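Local coordinates for uncharacterized NTF2-like protein (Cytophaga hutchinsonii ATCC 33406, PDB 3F40), which is of unknown function but has a SnoaL-like domain of the NTF2 clan, whose members often enclose a small-molecule pocket, at residues L75-N80 against I86-L91; I79-K84 against V104-R109; L13-A18 against P25-R30; L91-L94 against T100-H103. One frame throughout, in Å; residues are numbered along the deposited sequence.

Contact 1 (L75-N80 against I86-L91); sequences LIYDIN and IAASGL
Because CG of Tyr77 sits between its own backbone N and carbonyl carbon (chi1 50°), the phenol is swung over toward the neighbouring strand, where its atoms CD1 and CE1 pass Ala88 and Gly90. Ile79 reaches the same strand by another route: CG1 stands anti to the carbonyl carbon and the chain runs on extended, placing CD1 3.7 Å from CB of Ala88. The frame for both is an antiparallel beta hairpin, strands 72-81 and 84-95, in the curved sheet of the NTF2-like fold; the two segments are strongly twisted, with 139° between their directions. Six backbone hydrogen bonds hold the pairs Leu75-Gly90, Tyr77-Ala88 and Ile79-Ile86. That from Ile79 N to Ile86 O, 2.8 Å long, is nearly straight, with 174° at the hydrogen.

On the face carrying Leu75, Tyr77 and Ile79, CB of Leu75 lies 3.8 Å above the plane of the Tyr77 ring, toward its rim, while ring atom CE1 meets Gly90 N at 3.7 Å. The ring ends at a hydroxyl hydrogen-bonded to Tyr92 OH. On the other face Ile76 CD1 comes within 3.7 Å of Ser89 OG, a hydroxyl paired with Ser89 OG of the second subunit, so this side of the hairpin belongs to the dimer contact. Asp78 OD1 leans over Ala87, 3.7 Å from its CB. Glycine is the residue that fits opposite Leu75: Tyr77 OH lies 3.5 Å from Gly90 CA, just where a beta carbon would collide with it.

Contact 2 (I79-K84 against V104-R109); sequences INMNGK and VYFDPR
Met81, a selenomethionine here, and Phe106 reach toward each other from opposite directions. The selenium SE lies 4.5 Å from the centroid of the Phe106 ring and 37° off its normal, an oblique approach neither squarely over the ring nor beside it. Its nearest ring atom is CZ, 3.9 Å from SE; a bend at chi3 (64°) then swings the methyl CE to the same corner, 4.0 Å from CZ. The phenyl is brought there by a first torsion that sets CG of Phe106 between the backbone N and the carbonyl carbon (chi1 62°). Alongside, Ile79 CD1 touches Val104 CG2 at 4.2 Å, and Val104 CG2 also lies at the edge of the Phe106 ring, in its plane.

No hydrogen bond joins the segments, for strand 84-95 runs between them in the sheet, its Ile86 and Ala88 packed on Phe106. Met41, Phe59 and Leu111 also pack on Met81. From Met81 to Lys84 the chain reverses in a type I' turn, steadied by a bond from Gly83 N to Asn80 OD1 (3.0 Å). The result is a Met-aromatic contact made across an intervening strand, at the turn end of a beta hairpin in an NTF2-like sheet.

Contact 3 (L13-A18 against P25-R30); sequences LEFIHA and PAAKKR
Glu14 and Arg30 meet through one oxygen: OE1 accepts from NH2 of Arg30 at 2.9 Å and from NE at 3.0 Å, a side-on grip in which both donors approach from the same face of the carboxylate. The oxygen lies in the guanidinium plane, yet the two planar groups stand 81° apart, so NH2 comes from well above the carboxylate while NE arrives on its anti side. The third nitrogen, NH1, turns back to helix 24-29 and binds Ala26 O at 2.9 Å. A bend at chi2 (76°) folds the arginine chain toward Glu14, leaving NE 3.5 Å from Glu14 CB.

Beside this salt bridge the backbones are spaced by alanines, Ala18 CB lying 3.6 Å from Ala27 CB and 3.9 Å from Ala26 CB. Helices 8-20 and 24-29 thus form an antiparallel alpha-alpha hairpin at the start of the NTF2-like fold, their segments 157° apart in direction. Phe15, its CG anti to the backbone N, sends its ring past Ala27: CD1 is 3.3 Å from Ala27 O, which sits at the ring edge near its plane. A leucine in place of Arg30 would probably leave the Glu14 carboxylate without its ion partner and Ala26 O without the NH1 donor. Farther out, Met51 of helix 47-57 covers both Phe15 and Ala27, Asn23 OD1 accepts from Ala26 N, and the backbone of Arg30 is hydrogen-bonded to that of Ile99.

Contact 4 (L91-L94 against T100-H103); sequences LYHL and TSLH
His93 O faces Thr100 and Ser101 together in a classic beta bulge of the hairpin 84-95/98-105. Thr100 N reaches it at 2.8 Å, and Ser101 N adds only a weak bond at 3.5 Å. The return bond, from His93 N to Ser101 O, is regular. The imidazole of His93 is taken up elsewhere, ND1 by Asp72 OD1 and NE2 by Glu95 OE2; Thr100 OG1 lies at its edge, 3.3 Å from CD2.

Leu91 O likewise has two hydrogen-bond donors: His103 N, at 2.9 Å, and a water that gives it a proton at 2.8 Å. The same water is hydrogen-bonded to Ser101 OG (2.7 Å) and, in the ring plane, to His103 ND1, thereby tying three residues on one face of the sheet. Ser101 OG is held there by a first torsion of 65°, between its own N and carbonyl carbon. Leu91 N donates in turn to His103 O, making Leu91 and His103 a hydrogen-bonded pair.

On the opposite face Tyr92 and Leu102 run side by side, and methyl CD1 of Leu102 sits over the ring centre, 3.5 Å from the centroid and 14° off the normal, a CH-pi contact. The Tyr92 hydroxyl is satisfied by Tyr77 OH. With a valine at Tyr92, Leu102 CD1 is likely to lose the ring it rests on and Tyr77 OH its hydroxyl partner. Ile16 of helix 8-20 packs on Tyr92, Leu11 and Val12 on Leu94, while strands 72-81 and 35-39 flank the pair.

How the contacts relate
Contacts 1 and 4 are consecutive hairpins sharing Leu91 on strand 84-95, and Leu75 CD1 packs on Tyr92 CE1 (3.7 Å). Contact 2 shares Ile79 and Asn80 with contact 1, centres about 8 Å apart, and reaches across strand 84-95 at the end away from contact 4; Ser89 O and Tyr105 N, probably hydrogen-bonded at 2.8 Å, link the two. Contact 3 lies against the sheet, Ile16 CD1 coming 3.6 Å from Tyr92 OH, but stays about 8 Å from contact 2 at the nearest atoms. Helices over a curved sheet recall the pocket of NTF2-like relatives, although no active site is established for this protein. Contacts 1 and 2 meet the second subunit, and contact 4 does so through Leu91.

Contact 1 (L75-N80 against I86-L91)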
loop_
_atom_site.group_PDB
_atom_site.type_symbol
_atom_site.label_atom_id
_atom_site.label_comp_id
_atom_site.label_asym_id
_atom_site.label_seq_id
_atom_site.Cartn_x
_atom_site.Cartn_y
_atom_site.Cartn_z
ATOM N N LEU A 75 2.984 -5.806 -0.452
ATOM C CA LEU A 75 3.794 -5.696 -1.652
ATOM C C LEU A 75 3.543 -4.373 -2.340
ATOM O O LEU A 75 2.408 -3.936 -2.473
ATOM C CB LEU A 75 3.478 -6.809 -2.664
ATOM C CG LEU A 75 3.643 -8.252 -2.163
ATOM C CD1 LEU A 75 3.331 -9.264 -3.302
ATOM C CD2 LEU A 75 4.998 -8.516 -1.588
ATOM N N ILE A 76 4.615 -3.739 -2.793
ATOM C CA ILE A 76 4.580 -2.610 -3.683
ATOM C C ILE A 76 4.955 -3.173 -5.043
ATOM O O ILE A 76 6.049 -3.685 -5.244
ATOM C CB ILE A 76 5.590 -1.528 -3.267
ATOM C CG1 ILE A 76 5.319 -1.038 -1.844
ATOM C CG2 ILE A 76 5.596 -0.355 -4.232
ATOM C CD1 ILE A 76 3.948 -0.426 -1.623
ATOM N N TYR A 77 4.004 -3.123 -5.964
ATOM C CA TYR A 77 4.192 -3.752 -7.245
ATOM C C TYR A 77 3.470 -3.038 -8.374
ATOM O O TYR A 77 2.480 -2.345 -8.182
ATOM C CB TYR A 77 3.808 -5.237 -7.193
ATOM C CG TYR A 77 2.455 -5.685 -6.600
ATOM C CD1 TYR A 77 1.398 -4.826 -6.380
ATOM C CD2 TYR A 77 2.260 -7.018 -6.316
ATOM C CE1 TYR A 77 0.196 -5.288 -5.829
ATOM C CE2 TYR A 77 1.087 -7.510 -5.790
ATOM C CZ TYR A 77 0.047 -6.641 -5.541
ATOM O OH TYR A 77 -1.146 -7.130 -5.012
ATOM N N ASP A 78 4.006 -3.238 -9.581
ATOM C CA ASP A 78 3.349 -2.776 -10.796
ATOM C C ASP A 78 2.526 -3.955 -11.295
ATOM O O ASP A 78 3.030 -5.099 -11.377
ATOM C CB ASP A 78 4.349 -2.323 -11.846
ATOM C CG ASP A 78 5.028 -1.029 -11.491
ATOM O OD1 ASP A 78 4.540 -0.261 -10.646
ATOM O OD2 ASP A 78 6.069 -0.761 -12.114
ATOM N N ILE A 79 1.268 -3.693 -11.644
ATOM C CA ILE A 79 0.393 -4.723 -12.171
ATOM C C ILE A 79 0.040 -4.380 -13.615
ATOM O O ILE A 79 -0.429 -3.287 -13.920
ATOM C CB ILE A 79 -0.923 -4.896 -11.362
ATOM C CG1 ILE A 79 -0.693 -4.874 -9.841
ATOM C CG2 ILE A 79 -1.586 -6.194 -11.787
ATOM C CD1 ILE A 79 -1.979 -4.907 -9.040
ATOM N N ASN A 80 0.358 -5.302 -14.501
ATOM C CA ASN A 80 -0.033 -5.187 -15.905
ATOM C C ASN A 80 -1.421 -5.794 -16.040
ATOM O O ASN A 80 -1.612 -6.996 -15.913
ATOM C CB ASN A 80 0.992 -5.864 -16.813
ATOM C CG ASN A 80 0.695 -5.625 -18.265
ATOM O OD1 ASN A 80 -0.451 -5.634 -18.663
ATOM N ND2 ASN A 80 1.727 -5.399 -19.060
ATOM N N ILE A 86 -0.251 -0.426 -13.830
ATOM C CA ILE A 86 -0.750 0.319 -12.698
ATOM C C ILE A 86 0.112 0.053 -11.494
ATOM O O ILE A 86 0.383 -1.099 -11.180
ATOM C CB ILE A 86 -2.170 -0.162 -12.368
ATOM C CG1 ILE A 86 -3.082 0.047 -13.584
ATOM C CG2 ILE A 86 -2.703 0.489 -11.067
ATOM C CD1 ILE A 86 -3.668 1.404 -13.695
ATOM N N ALA A 87 0.546 1.126 -10.829
ATOM C CA ALA A 87 1.292 1.002 -9.586
ATOM C C ALA A 87 0.306 0.796 -8.456
ATOM O O ALA A 87 -0.599 1.596 -8.246
ATOM C CB ALA A 87 2.166 2.234 -9.305
ATOM N N ALA A 88 0.544 -0.257 -7.685
ATOM C CA ALA A 88 -0.360 -0.656 -6.611
ATOM C C ALA A 88 0.394 -1.084 -5.363
ATOM O O ALA A 88 1.595 -1.348 -5.382
ATOM C CB ALA A 88 -1.236 -1.853 -7.076
ATOM N N SER A 89 -0.366 -1.154 -4.284
ATOM C CA SER A 89 0.070 -1.739 -3.031
ATOM C C SER A 89 -0.902 -2.867 -2.687
ATOM O O SER A 89 -2.084 -2.644 -2.680
ATOM C CB SER A 89 0.074 -0.679 -1.927
ATOM O OG SER A 89 0.459 -1.245 -0.696
ATOM N N GLY A 90 -0.389 -4.050 -2.393
ATOM C CA GLY A 90 -1.223 -5.209 -2.092
ATOM C C GLY A 90 -0.945 -5.687 -0.686
ATOM O O GLY A 90 0.194 -5.976 -0.323
ATOM N N LEU A 91 -2.008 -5.778 0.114
ATOM C CA LEU A 91 -1.937 -6.193 1.508
ATOM C C LEU A 91 -2.530 -7.596 1.640
ATOM O O LEU A 91 -3.721 -7.812 1.422
ATOM C CB LEU A 91 -2.719 -5.213 2.365
ATOM C CG LEU A 91 -2.834 -5.532 3.839
ATOM C CD1 LEU A 91 -1.480 -5.475 4.542
ATOM C CD2 LEU A 91 -3.839 -4.561 4.484
#

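Contact 2 (I79-K84 against V104-R109)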
loop_
_atom_site.group_PDB
_atom_site.type_symbol
_atom_site.label_atom_id
_atom_site.label_comp_id
_atom_site.label_asym_id
_atom_site.label_seq_id
_atom_site.Cartn_x
_atom_site.Cartn_y
_atom_site.Cartn_z
ATOM N N ILE A 79 1.268 -3.693 -11.644
ATOM C CA ILE A 79 0.393 -4.723 -12.171
ATOM C C ILE A 79 0.040 -4.380 -13.615
ATOM O O ILE A 79 -0.429 -3.287 -13.920
ATOM C CB ILE A 79 -0.923 -4.896 -11.362
ATOM C CG1 ILE A 79 -0.693 -4.874 -9.841
ATOM C CG2 ILE A 79 -1.586 -6.194 -11.787
ATOM C CD1 ILE A 79 -1.979 -4.907 -9.040
ATOM N N ASN A 80 0.358 -5.302 -14.501
ATOM C CA ASN A 80 -0.033 -5.187 -15.905
ATOM C C ASN A 80 -1.421 -5.794 -16.040
ATOM O O ASN A 80 -1.612 -6.996 -15.913
ATOM C CB ASN A 80 0.992 -5.864 -16.813
ATOM C CG ASN A 80 0.695 -5.625 -18.265
ATOM O OD1 ASN A 80 -0.451 -5.634 -18.663
ATOM N ND2 ASN A 80 1.727 -5.399 -19.060
HETATM N N MSE A 81 -2.394 -4.906 -16.201
HETATM C CA MSE A 81 -3.779 -5.285 -16.311
HETATM C C MSE A 81 -4.216 -4.961 -17.731
HETATM O O MSE A 81 -4.499 -3.806 -18.077
HETATM C CB MSE A 81 -4.597 -4.524 -15.273
HETATM C CG MSE A 81 -4.112 -4.776 -13.825
HETATM SE SE MSE A 81 -5.015 -3.692 -12.477
HETATM C CE MSE A 81 -6.772 -4.373 -12.697
ATOM N N ASN A 82 -4.199 -6.009 -18.543
ATOM C CA ASN A 82 -4.645 -5.947 -19.931
ATOM C C ASN A 82 -3.966 -4.829 -20.696
ATOM O O ASN A 82 -4.576 -4.107 -21.480
ATOM C CB ASN A 82 -6.162 -5.837 -19.946
ATOM C CG ASN A 82 -6.830 -7.109 -19.452
ATOM O OD1 ASN A 82 -7.503 -7.112 -18.407
ATOM N ND2 ASN A 82 -6.612 -8.213 -20.175
ATOM N N GLY A 83 -2.678 -4.710 -20.442
ATOM C CA GLY A 83 -1.802 -3.849 -21.204
ATOM C C GLY A 83 -1.554 -2.541 -20.539
ATOM O O GLY A 83 -0.674 -1.771 -20.938
ATOM N N LYS A 84 -2.364 -2.256 -19.523
ATOM C CA LYS A 84 -2.183 -1.043 -18.732
ATOM C C LYS A 84 -1.345 -1.416 -17.520
ATOM O O LYS A 84 -1.611 -2.419 -16.859
ATOM C CB LYS A 84 -3.519 -0.443 -18.292
ATOM C CG LYS A 84 -4.360 0.152 -19.434
ATOM C CD LYS A 84 -3.719 1.401 -19.995
ATOM N N VAL A 104 -6.142 -4.711 -2.274
ATOM C CA VAL A 104 -5.217 -4.038 -3.194
ATOM C C VAL A 104 -5.657 -2.589 -3.387
ATOM O O VAL A 104 -6.835 -2.285 -3.487
ATOM C CB VAL A 104 -5.057 -4.840 -4.536
ATOM C CG1 VAL A 104 -6.316 -4.865 -5.338
ATOM C CG2 VAL A 104 -3.887 -4.302 -5.336
ATOM N N TYR A 105 -4.664 -1.725 -3.397
ATOM C CA TYR A 105 -4.835 -0.272 -3.413
ATOM C C TYR A 105 -4.223 0.319 -4.666
ATOM O O TYR A 105 -3.034 0.178 -4.878
ATOM C CB TYR A 105 -4.159 0.374 -2.203
ATOM C CG TYR A 105 -4.609 -0.092 -0.862
ATOM C CD1 TYR A 105 -4.105 -1.249 -0.311
ATOM C CD2 TYR A 105 -5.511 0.649 -0.126
ATOM C CE1 TYR A 105 -4.507 -1.665 0.944
ATOM C CE2 TYR A 105 -5.894 0.262 1.121
ATOM C CZ TYR A 105 -5.400 -0.923 1.652
ATOM O OH TYR A 105 -5.754 -1.306 2.923
ATOM N N PHE A 106 -5.029 1.022 -5.438
ATOM C CA PHE A 106 -4.576 1.727 -6.614
ATOM C C PHE A 106 -5.673 2.595 -7.184
ATOM O O PHE A 106 -6.838 2.435 -6.832
ATOM C CB PHE A 106 -4.028 0.787 -7.711
ATOM C CG PHE A 106 -5.023 -0.201 -8.291
ATOM C CD1 PHE A 106 -5.136 -1.457 -7.754
ATOM C CD2 PHE A 106 -5.747 0.107 -9.442
ATOM C CE1 PHE A 106 -5.991 -2.384 -8.298
ATOM C CE2 PHE A 106 -6.620 -0.827 -9.961
ATOM C CZ PHE A 106 -6.722 -2.068 -9.395
ATOM N N ASP A 107 -5.268 3.503 -8.063
ATOM C CA ASP A 107 -6.207 4.366 -8.785
ATOM C C ASP A 107 -6.620 3.647 -10.077
ATOM O O ASP A 107 -5.795 3.461 -10.976
ATOM C CB ASP A 107 -5.540 5.700 -9.104
ATOM C CG ASP A 107 -6.376 6.600 -9.985
ATOM O OD1 ASP A 107 -7.541 6.277 -10.282
ATOM O OD2 ASP A 107 -5.798 7.656 -10.381
ATOM N N PRO A 108 -7.869 3.168 -10.179
ATOM C CA PRO A 108 -8.233 2.390 -11.350
ATOM C C PRO A 108 -8.682 3.211 -12.543
ATOM O O PRO A 108 -8.991 2.641 -13.590
ATOM C CB PRO A 108 -9.433 1.604 -10.838
ATOM C CG PRO A 108 -10.126 2.631 -9.933
ATOM C CD PRO A 108 -8.974 3.317 -9.233
ATOM N N ARG A 109 -8.673 4.534 -12.438
ATOM C CA ARG A 109 -9.245 5.352 -13.517
ATOM C C ARG A 109 -8.629 5.096 -14.908
ATOM O O ARG A 109 -9.359 5.082 -15.904
ATOM C CB ARG A 109 -9.240 6.838 -13.157
ATOM C CG ARG A 109 -10.201 7.204 -12.060
ATOM C CD ARG A 109 -10.077 8.651 -11.655
ATOM N NE ARG A 109 -8.745 8.903 -11.117
ATOM C CZ ARG A 109 -8.197 10.105 -10.941
ATOM N NH1 ARG A 109 -8.856 11.189 -11.270
ATOM N NH2 ARG A 109 -6.962 10.194 -10.473
#

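Contact 3 (L13-A18 against P25-R30)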
loop_
_atom_site.group_PDB
_atom_site.type_symbol
_atom_site.label_atom_id
_atom_site.label_comp_id
_atom_site.label_asym_id
_atom_site.label_seq_id
_atom_site.Cartn_x
_atom_site.Cartn_y
_atom_site.Cartn_z
ATOM N N LEU A 13 5.341 -14.850 -2.140
ATOM C CA LEU A 13 6.132 -14.788 -3.374
ATOM C C LEU A 13 5.816 -15.950 -4.307
ATOM O O LEU A 13 5.873 -15.788 -5.532
ATOM C CB LEU A 13 7.612 -14.689 -3.049
ATOM C CG LEU A 13 7.963 -13.352 -2.419
ATOM C CD1 LEU A 13 9.487 -13.253 -2.180
ATOM C CD2 LEU A 13 7.479 -12.139 -3.237
ATOM N N GLU A 14 5.542 -17.105 -3.737
ATOM C CA GLU A 14 5.140 -18.257 -4.554
ATOM C C GLU A 14 3.816 -17.989 -5.238
ATOM O O GLU A 14 3.618 -18.365 -6.387
ATOM C CB GLU A 14 5.010 -19.506 -3.721
ATOM C CG GLU A 14 6.314 -20.021 -3.229
ATOM C CD GLU A 14 6.173 -21.197 -2.337
ATOM O OE1 GLU A 14 4.973 -21.594 -2.036
ATOM O OE2 GLU A 14 7.276 -21.659 -1.926
ATOM N N PHE A 15 2.895 -17.353 -4.537
ATOM C CA PHE A 15 1.587 -17.003 -5.143
ATOM C C PHE A 15 1.781 -16.070 -6.319
ATOM O O PHE A 15 1.216 -16.281 -7.397
ATOM C CB PHE A 15 0.667 -16.375 -4.065
ATOM C CG PHE A 15 -0.680 -15.949 -4.576
ATOM C CD1 PHE A 15 -1.625 -16.904 -4.931
ATOM C CD2 PHE A 15 -1.034 -14.617 -4.668
ATOM C CE1 PHE A 15 -2.858 -16.527 -5.412
ATOM C CE2 PHE A 15 -2.275 -14.258 -5.133
ATOM C CZ PHE A 15 -3.183 -15.217 -5.497
ATOM N N ILE A 16 2.601 -15.038 -6.130
ATOM C CA ILE A 16 2.860 -14.098 -7.201
ATOM C C ILE A 16 3.562 -14.808 -8.362
ATOM O O ILE A 16 3.206 -14.570 -9.520
ATOM C CB ILE A 16 3.690 -12.898 -6.748
ATOM C CG1 ILE A 16 2.935 -12.122 -5.682
ATOM C CG2 ILE A 16 4.054 -12.009 -7.917
ATOM C CD1 ILE A 16 1.591 -11.546 -6.126
ATOM N N HIS A 17 4.516 -15.695 -8.062
ATOM C CA HIS A 17 5.211 -16.437 -9.138
ATOM C C HIS A 17 4.253 -17.322 -9.919
ATOM O O HIS A 17 4.354 -17.421 -11.148
ATOM C CB HIS A 17 6.335 -17.283 -8.566
ATOM C CG HIS A 17 7.100 -18.005 -9.610
ATOM N ND1 HIS A 17 7.879 -17.344 -10.527
ATOM C CD2 HIS A 17 7.184 -19.320 -9.898
ATOM C CE1 HIS A 17 8.433 -18.239 -11.334
ATOM N NE2 HIS A 17 8.010 -19.435 -10.990
ATOM N N ALA A 18 3.355 -17.969 -9.195
ATOM C CA ALA A 18 2.346 -18.792 -9.843
ATOM C C ALA A 18 1.486 -17.939 -10.786
ATOM O O ALA A 18 1.230 -18.310 -11.934
ATOM C CB ALA A 18 1.506 -19.548 -8.815
ATOM N N PRO A 25 -3.590 -23.309 -11.046
ATOM C CA PRO A 25 -3.800 -24.271 -9.981
ATOM C C PRO A 25 -2.794 -24.149 -8.809
ATOM O O PRO A 25 -3.190 -24.300 -7.641
ATOM C CB PRO A 25 -3.658 -25.632 -10.713
ATOM C CG PRO A 25 -4.108 -25.345 -12.059
ATOM C CD PRO A 25 -3.529 -23.966 -12.363
ATOM N N ALA A 26 -1.554 -23.804 -9.134
ATOM C CA ALA A 26 -0.528 -23.598 -8.080
ATOM C C ALA A 26 -0.911 -22.383 -7.237
ATOM O O ALA A 26 -0.761 -22.378 -6.007
ATOM C CB ALA A 26 0.860 -23.407 -8.652
ATOM N N ALA A 27 -1.350 -21.334 -7.909
ATOM C CA ALA A 27 -1.696 -20.090 -7.198
ATOM C C ALA A 27 -2.847 -20.398 -6.213
ATOM O O ALA A 27 -2.859 -19.966 -5.032
ATOM C CB ALA A 27 -2.020 -18.969 -8.199
ATOM N N LYS A 28 -3.859 -21.132 -6.684
ATOM C CA LYS A 28 -5.037 -21.381 -5.826
ATOM C C LYS A 28 -4.655 -22.133 -4.570
ATOM O O LYS A 28 -5.274 -21.975 -3.517
ATOM C CB LYS A 28 -6.175 -22.133 -6.545
ATOM C CG LYS A 28 -7.435 -22.304 -5.682
ATOM C CD LYS A 28 -8.569 -22.999 -6.443
ATOM C CE LYS A 28 -9.852 -23.040 -5.625
ATOM N NZ LYS A 28 -9.805 -24.039 -4.533
ATOM N N LYS A 29 -3.622 -22.952 -4.690
ATOM C CA LYS A 29 -3.191 -23.769 -3.543
ATOM C C LYS A 29 -2.757 -22.935 -2.337
ATOM O O LYS A 29 -2.762 -23.436 -1.212
ATOM C CB LYS A 29 -2.052 -24.753 -3.921
ATOM C CG LYS A 29 -2.544 -25.977 -4.669
ATOM C CD LYS A 29 -1.365 -26.873 -5.044
ATOM N N ARG A 30 -2.327 -21.716 -2.609
ATOM C CA ARG A 30 -1.751 -20.822 -1.580
ATOM C C ARG A 30 -2.897 -20.069 -0.850
ATOM O O ARG A 30 -2.645 -19.412 0.153
ATOM C CB ARG A 30 -0.717 -19.824 -2.158
ATOM C CG ARG A 30 0.757 -20.321 -2.286
ATOM C CD ARG A 30 0.973 -21.224 -3.401
ATOM N NE ARG A 30 2.317 -21.794 -3.384
ATOM C CZ ARG A 30 2.653 -22.789 -4.182
ATOM N NH1 ARG A 30 1.755 -23.288 -5.010
ATOM N NH2 ARG A 30 3.871 -23.306 -4.140
#

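Contact 4 (L91-L94 against T100-H103)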
loop_
_atom_site.group_PDB
_atom_site.type_symbol
_atom_site.label_atom_id
_atom_site.label_comp_id
_atom_site.label_asym_id
_atom_site.label_seq_id
_atom_site.Cartn_x
_atom_site.Cartn_y
_atom_site.Cartn_z
ATOM N N LEU A 91 -2.008 -5.778 0.114
ATOM C CA LEU A 91 -1.937 -6.193 1.508
ATOM C C LEU A 91 -2.530 -7.596 1.640
ATOM O O LEU A 91 -3.721 -7.812 1.422
ATOM C CB LEU A 91 -2.719 -5.213 2.365
ATOM C CG LEU A 91 -2.834 -5.532 3.839
ATOM C CD1 LEU A 91 -1.480 -5.475 4.542
ATOM C CD2 LEU A 91 -3.839 -4.561 4.484
ATOM N N TYR A 92 -1.660 -8.558 1.942
ATOM C CA TYR A 92 -2.003 -9.963 2.069
ATOM C C TYR A 92 -2.009 -10.353 3.542
ATOM O O TYR A 92 -1.021 -10.096 4.256
ATOM C CB TYR A 92 -0.971 -10.834 1.312
ATOM C CG TYR A 92 -0.883 -10.566 -0.153
ATOM C CD1 TYR A 92 -0.191 -9.474 -0.644
ATOM C CD2 TYR A 92 -1.464 -11.406 -1.058
ATOM C CE1 TYR A 92 -0.169 -9.192 -2.000
ATOM C CE2 TYR A 92 -1.450 -11.123 -2.426
ATOM C CZ TYR A 92 -0.814 -10.001 -2.887
ATOM O OH TYR A 92 -0.808 -9.693 -4.225
ATOM N N HIS A 93 -3.091 -11.003 3.970
ATOM C CA HIS A 93 -3.170 -11.524 5.335
ATOM C C HIS A 93 -3.052 -13.048 5.273
ATOM O O HIS A 93 -3.673 -13.670 4.407
ATOM C CB HIS A 93 -4.497 -11.139 5.992
ATOM C CG HIS A 93 -4.558 -11.464 7.444
ATOM N ND1 HIS A 93 -3.927 -10.697 8.395
ATOM C CD2 HIS A 93 -5.189 -12.467 8.108
ATOM C CE1 HIS A 93 -4.162 -11.221 9.590
ATOM N NE2 HIS A 93 -4.892 -12.312 9.435
ATOM N N LEU A 94 -2.279 -13.596 6.186
ATOM C CA LEU A 94 -2.039 -15.052 6.242
ATOM C C LEU A 94 -2.377 -15.588 7.595
ATOM O O LEU A 94 -2.088 -14.981 8.648
ATOM C CB LEU A 94 -0.577 -15.350 5.927
ATOM C CG LEU A 94 -0.187 -14.882 4.495
ATOM C CD1 LEU A 94 0.500 -13.530 4.542
ATOM C CD2 LEU A 94 0.682 -15.903 3.743
ATOM N N THR A 100 -5.466 -15.584 3.497
ATOM C CA THR A 100 -6.892 -15.502 3.783
ATOM C C THR A 100 -7.557 -14.258 3.180
ATOM O O THR A 100 -8.761 -14.232 3.014
ATOM C CB THR A 100 -7.178 -15.552 5.292
ATOM O OG1 THR A 100 -6.566 -14.441 5.902
ATOM C CG2 THR A 100 -6.663 -16.876 5.927
ATOM N N SER A 101 -6.765 -13.249 2.841
ATOM C CA SER A 101 -7.301 -12.056 2.204
ATOM C C SER A 101 -6.250 -11.287 1.463
ATOM O O SER A 101 -5.092 -11.302 1.814
ATOM C CB SER A 101 -7.947 -11.126 3.235
ATOM O OG SER A 101 -7.038 -10.604 4.161
ATOM N N LEU A 102 -6.755 -10.539 0.492
ATOM C CA LEU A 102 -5.981 -9.526 -0.245
ATOM C C LEU A 102 -6.827 -8.263 -0.326
ATOM O O LEU A 102 -7.995 -8.326 -0.695
ATOM C CB LEU A 102 -5.654 -10.019 -1.651
ATOM C CG LEU A 102 -5.039 -8.995 -2.609
ATOM C CD1 LEU A 102 -3.742 -8.356 -2.070
ATOM C CD2 LEU A 102 -4.761 -9.641 -3.955
ATOM N N HIS A 103 -6.221 -7.145 0.053
ATOM C CA HIS A 103 -6.746 -5.834 -0.199
ATOM C C HIS A 103 -5.737 -5.104 -1.068
ATOM O O HIS A 103 -4.591 -4.966 -0.645
ATOM C CB HIS A 103 -6.889 -5.063 1.109
ATOM C CG HIS A 103 -7.973 -5.559 1.982
ATOM N ND1 HIS A 103 -7.869 -6.737 2.694
ATOM C CD2 HIS A 103 -9.186 -5.037 2.280
ATOM C CE1 HIS A 103 -8.991 -6.925 3.383
ATOM N NE2 HIS A 103 -9.806 -5.907 3.142
HETATM O O HOH W 1 -5.694 -8.344 3.396
#